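Local coordinates for ethylbenzene dehydrogenase alpha-subunit (Aromatoleum aromaticum, PDB 2IVF), which is the molybdenum-containing subunit of a molybdopterin oxidoreductase and carries two molybdopterin guanine dinucleotides and an iron-sulfur cluster, at residues F843-G848 against R967-S972. Numbering follows the deposited sequence.
Sequences FKITGG and RGVRVS. With MGD (2-amino-5,6-dimercapto-7-methyl-3,7,8a,9-tetrahydro-8-oxa-1,3,9,10-tetraaza-anthracen-4-one guanosine dinucleotide), chain M.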
ATOM      1  N   PHE A 843      -5.677  -6.800  25.574  1.00 23.66           N
ATOM      2  CA  PHE A 843      -4.857  -6.445  24.423  1.00 23.95           C
ATOM      3  C   PHE A 843      -4.899  -4.938  24.244  1.00 24.78           C
ATOM      4  O   PHE A 843      -5.885  -4.288  24.577  1.00 24.18           O
ATOM      5  CB  PHE A 843      -5.302  -7.103  23.118  1.00 24.25           C
ATOM      6  CG  PHE A 843      -5.133  -8.588  23.108  1.00 22.78           C
ATOM      7  CD1 PHE A 843      -6.071  -9.388  23.728  1.00 24.25           C
ATOM      8  CD2 PHE A 843      -4.006  -9.190  22.517  1.00 23.69           C
ATOM      9  CE1 PHE A 843      -5.921 -10.771  23.746  1.00 24.94           C
ATOM     10  CE2 PHE A 843      -3.857 -10.573  22.536  1.00 23.41           C
ATOM     11  CZ  PHE A 843      -4.811 -11.355  23.129  1.00 23.85           C
ATOM     12  N   LYS A 844      -3.805  -4.403  23.747  1.00 24.53           N
ATOM     13  CA  LYS A 844      -3.745  -3.028  23.251  1.00 24.49           C
ATOM     14  C   LYS A 844      -3.744  -3.087  21.741  1.00 23.96           C
ATOM     15  O   LYS A 844      -2.857  -3.695  21.133  1.00 24.72           O
ATOM     16  CB  LYS A 844      -2.520  -2.313  23.785  1.00 24.34           C
ATOM     17  CG  LYS A 844      -2.708  -1.791  25.176  1.00 27.16           C
ATOM     18  CD  LYS A 844      -1.594  -0.808  25.471  1.00 28.27           C
ATOM     19  CE  LYS A 844      -1.750  -0.195  26.814  1.00 30.04           C
ATOM     20  NZ  LYS A 844      -0.632   0.741  27.052  1.00 30.42           N
ATOM     21  N   ILE A 845      -4.756  -2.460  21.125  1.00 23.70           N
ATOM     22  CA  ILE A 845      -4.911  -2.545  19.699  1.00 24.06           C
ATOM     23  C   ILE A 845      -4.222  -1.357  19.052  1.00 24.28           C
ATOM     24  O   ILE A 845      -4.444  -0.201  19.428  1.00 23.08           O
ATOM     25  CB  ILE A 845      -6.419  -2.668  19.298  1.00 24.72           C
ATOM     26  CG1 ILE A 845      -6.555  -3.036  17.815  1.00 25.99           C
ATOM     27  CG2 ILE A 845      -7.242  -1.389  19.675  1.00 24.79           C
ATOM     28  CD1 ILE A 845      -7.898  -3.767  17.558  1.00 24.05           C
ATOM     29  N   THR A 846      -3.405  -1.657  18.060  1.00 23.22           N
ATOM     30  CA  THR A 846      -2.781  -0.647  17.269  1.00 24.00           C
ATOM     31  C   THR A 846      -3.183  -0.830  15.801  1.00 24.74           C
ATOM     32  O   THR A 846      -3.813  -1.837  15.413  1.00 26.32           O
ATOM     33  CB  THR A 846      -1.233  -0.647  17.420  1.00 22.86           C
ATOM     34  OG1 THR A 846      -0.670  -1.852  16.887  1.00 23.14           O
ATOM     35  CG2 THR A 846      -0.798  -0.451  18.906  1.00 21.00           C
ATOM     36  N   GLY A 847      -2.832   0.154  14.988  1.00 25.04           N
ATOM     37  CA  GLY A 847      -3.139   0.112  13.577  1.00 24.26           C
ATOM     38  C   GLY A 847      -2.037   0.622  12.681  1.00 24.46           C
ATOM     39  O   GLY A 847      -0.868   0.652  13.045  1.00 23.75           O
ATOM     40  N   GLY A 848      -2.443   1.064  11.500  1.00 24.49           N
ATOM     41  CA  GLY A 848      -1.473   1.625  10.562  1.00 24.26           C
ATOM     42  C   GLY A 848      -2.195   1.771   9.252  1.00 23.92           C
ATOM     43  O   GLY A 848      -3.250   1.158   9.016  1.00 24.21           O
ATOM     44  N   ARG A 967      -4.834   4.359  19.279  1.00 23.54           N
ATOM     45  CA  ARG A 967      -3.716   3.481  19.396  1.00 23.59           C
ATOM     46  C   ARG A 967      -3.567   3.110  20.871  1.00 23.19           C
ATOM     47  O   ARG A 967      -3.345   3.990  21.745  1.00 23.51           O
ATOM     48  CB  ARG A 967      -2.448   4.171  18.859  1.00 22.55           C
ATOM     49  CG  ARG A 967      -2.495   4.623  17.412  1.00 23.95           C
ATOM     50  CD  ARG A 967      -2.383   3.396  16.471  1.00 22.05           C
ATOM     51  NE  ARG A 967      -2.070   3.739  15.093  1.00 25.65           N
ATOM     52  CZ  ARG A 967      -2.943   3.858  14.100  1.00 24.68           C
ATOM     53  NH1 ARG A 967      -4.237   3.667  14.285  1.00 23.46           N
ATOM     54  NH2 ARG A 967      -2.507   4.153  12.889  1.00 25.49           N
ATOM     55  N   GLY A 968      -3.754   1.820  21.168  1.00 22.88           N
ATOM     56  CA  GLY A 968      -3.619   1.330  22.510  1.00 22.74           C
ATOM     57  C   GLY A 968      -4.947   1.145  23.213  1.00 21.97           C
ATOM     58  O   GLY A 968      -4.990   0.811  24.384  1.00 23.71           O
ATOM     59  N   VAL A 969      -6.049   1.377  22.496  1.00 22.16           N
ATOM     60  CA  VAL A 969      -7.351   1.063  23.034  1.00 21.56           C
ATOM     61  C   VAL A 969      -7.359  -0.408  23.458  1.00 21.39           C
ATOM     62  O   VAL A 969      -6.688  -1.271  22.850  1.00 21.27           O
ATOM     63  CB  VAL A 969      -8.458   1.406  22.048  1.00 21.78           C
ATOM     64  CG1 VAL A 969      -9.838   0.748  22.456  1.00 19.71           C
ATOM     65  CG2 VAL A 969      -8.593   2.957  21.981  1.00 21.87           C
ATOM     66  N   ARG A 970      -8.088  -0.682  24.516  1.00 22.04           N
ATOM     67  CA  ARG A 970      -8.169  -2.012  25.035  1.00 22.13           C
ATOM     68  C   ARG A 970      -9.219  -2.833  24.315  1.00 21.56           C
ATOM     69  O   ARG A 970     -10.362  -2.406  24.160  1.00 20.42           O
ATOM     70  CB  ARG A 970      -8.526  -1.975  26.519  1.00 22.85           C
ATOM     71  CG  ARG A 970      -7.480  -1.292  27.392  1.00 25.06           C
ATOM     72  CD  ARG A 970      -6.062  -1.783  27.136  1.00 29.86           C
ATOM     73  NE  ARG A 970      -5.058  -1.283  28.082  1.00 28.02           N
ATOM     74  CZ  ARG A 970      -4.729  -1.886  29.243  1.00 36.78           C
ATOM     75  NH1 ARG A 970      -5.308  -3.010  29.659  1.00 37.94           N
ATOM     76  NH2 ARG A 970      -3.792  -1.369  30.029  1.00 37.78           N
ATOM     77  N   VAL A 971      -8.840  -4.052  23.951  1.00 21.31           N
ATOM     78  CA  VAL A 971      -9.772  -5.028  23.434  1.00 21.68           C
ATOM     79  C   VAL A 971      -9.488  -6.385  24.046  1.00 22.15           C
ATOM     80  O   VAL A 971      -8.387  -6.637  24.486  1.00 22.23           O
ATOM     81  CB  VAL A 971      -9.699  -5.153  21.918  1.00 22.41           C
ATOM     82  CG1 VAL A 971     -10.050  -3.803  21.294  1.00 22.43           C
ATOM     83  CG2 VAL A 971      -8.325  -5.698  21.449  1.00 23.15           C
ATOM     84  N   SER A 972     -10.532  -7.206  24.125  1.00 22.53           N
ATOM     85  CA  SER A 972     -10.417  -8.641  24.384  1.00 22.13           C
ATOM     86  C   SER A 972     -10.592  -9.362  23.038  1.00 22.64           C
ATOM     87  O   SER A 972     -11.191  -8.822  22.135  1.00 23.55           O
ATOM     88  CB  SER A 972     -11.499  -9.053  25.360  1.00 22.29           C
ATOM     89  OG  SER A 972     -11.099  -8.852  26.714  1.00 22.16           O
TER
HETATM   90  PB  MGD M1986       1.092   4.562  10.700  1.00 13.50           P
HETATM   91  O1B MGD M1986       0.753   3.769   9.487  1.00 13.53           O
HETATM   92  O2B MGD M1986      -0.036   4.806  11.636  1.00 16.27           O
HETATM   93  O3B MGD M1986       1.769   5.962  10.441  1.00 15.54           O
HETATM   94  O3A MGD M1986       1.633   6.496   7.954  1.00 13.42           O
HETATM   95  PA  MGD M1986       2.643   6.518   9.188  1.00 14.85           P
HETATM   96  O1A MGD M1986       3.751   5.634   8.810  1.00 13.45           O
HETATM   97  O2A MGD M1986       2.950   7.888   9.556  1.00 13.70           O
HETATM   98  O5' MGD M1986       2.260   3.823  11.522  1.00 15.42           O
HETATM   99  C5' MGD M1986       2.101   2.441  11.876  1.00 10.50           C
HETATM  100  C4' MGD M1986       3.154   2.040  12.905  1.00 12.02           C
HETATM  101  O4' MGD M1986       2.896   2.690  14.142  1.00 14.93           O
HETATM  102  C3' MGD M1986       2.829   0.592  13.186  1.00 12.42           C
HETATM  103  O3' MGD M1986       3.636  -0.191  12.314  1.00 13.73           O
HETATM  104  C2' MGD M1986       3.235   0.432  14.657  1.00 15.07           C
HETATM  105  O2' MGD M1986       4.369  -0.449  14.756  1.00 17.21           O
HETATM  106  C1' MGD M1986       3.589   1.864  15.092  1.00 14.09           C
HETATM  107  N9  MGD M1986       3.044   2.107  16.449  1.00 13.82           N
HETATM  108  C8  MGD M1986       1.782   1.964  16.880  1.00 15.66           C
HETATM  109  N7  MGD M1986       1.676   2.327  18.164  1.00 15.10           N
HETATM  110  C5  MGD M1986       2.917   2.727  18.543  1.00 16.12           C
HETATM  111  C6  MGD M1986       3.503   3.184  19.715  1.00 15.83           C
HETATM  112  O6  MGD M1986       2.916   3.323  20.795  1.00 15.84           O
HETATM  113  N1  MGD M1986       4.863   3.504  19.674  1.00 16.39           N
HETATM  114  C2  MGD M1986       5.683   3.368  18.544  1.00 15.83           C
HETATM  115  N2  MGD M1986       7.020   3.694  18.610  1.00 13.58           N
HETATM  116  N3  MGD M1986       5.091   2.947  17.418  1.00 13.40           N
HETATM  117  C4  MGD M1986       3.765   2.612  17.419  1.00 14.16           C
HETATM  118  C10 MGD M1986       0.451   7.209   7.977  1.00 14.53           C
HETATM  119  C11 MGD M1986       0.328   7.970   6.680  1.00 13.30           C
HETATM  120  O11 MGD M1986       0.378   7.063   5.657  1.00 13.50           O
HETATM  121  C12 MGD M1986      -0.907   8.878   6.582  1.00 15.42           C
HETATM  122  S12 MGD M1986      -1.560   9.712   7.985  1.00 15.44           S
HETATM  123  C13 MGD M1986      -1.519   9.055   5.366  1.00 14.58           C
HETATM  124  S13 MGD M1986      -2.892  10.100   5.254  1.00 14.84           S
HETATM  125  C14 MGD M1986      -1.028   8.338   4.156  1.00 16.59           C
HETATM  126  N15 MGD M1986      -1.925   7.163   3.965  1.00 14.50           N
HETATM  127  C16 MGD M1986      -1.467   5.984   3.347  1.00 14.22           C
HETATM  128  C17 MGD M1986      -2.294   4.939   3.022  1.00 13.16           C
HETATM  129  O17 MGD M1986      -3.520   4.970   3.285  1.00 15.69           O
HETATM  130  N18 MGD M1986      -1.719   3.808   2.410  1.00 14.02           N
HETATM  131  C19 MGD M1986      -0.395   3.721   2.110  1.00 12.14           C
HETATM  132  N19 MGD M1986       0.050   2.589   1.528  1.00 14.20           N
HETATM  133  N20 MGD M1986       0.387   4.747   2.475  1.00 13.91           N
HETATM  134  C21 MGD M1986      -0.116   5.856   3.040  1.00 12.01           C
HETATM  135  N22 MGD M1986       0.720   6.909   3.395  1.00 14.92           N
HETATM  136  C23 MGD M1986       0.411   7.829   4.451  1.00 14.40           C
HETATM  137  O   HOH W   1      -2.404   1.231  29.441  1.00 32.25           O
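Val-969 O receives the amide of Ile-845 nearly straight on, N to O 2.8 Å, while the CA-H of Lys-844 makes a longer contact with the same oxygen. One residue along, Gly-968 N gives its hydrogen to Ile-845 O at 2.8 Å, with the donor tilted from the carbonyl plane. Phe-843 and Val-971 form an antiparallel hydrogen-bonded pair, bound in both directions, N of Phe-843 to O of Val-971 being 2.9 Å. That oxygen also lies at the edge of the phenylalanine ring. On the face carrying Phe-843, Ile-845 and Val-971, Val-971 CG2 sits 3.7 Å from Phe-843 CB and its CG1 meets Ile-845 CG2; Cys-916 of strand 915-917 packs against all three side chains. Strands 843-846 and 969-975, first and last in chain order of this mixed sheet, so pair beside the cofactor; the domain's family is that of double-psi beta-barrels. Here Arg-967 bends at chi2 (-74°), which carries its guanidinium alongside the glycines, Gly-847 C lying over one face. At its edge NH2 donates to phosphate oxygen O2B of MGD, 2.8 Å away, and also to the second bound molybdopterin guanylate ester, bridging both cofactors; NE is hydrogen-bonded to Ser-447 OG. On the opposite face Lys-844 and Arg-970 cross, Lys-844 CE 3.7 Å from Arg-970 NE; a water accepts from Arg-970 NH2 and weakly from Lys-844 NZ, whose stronger partner is Thr-834, while Arg-970 NH1 binds His-841 O.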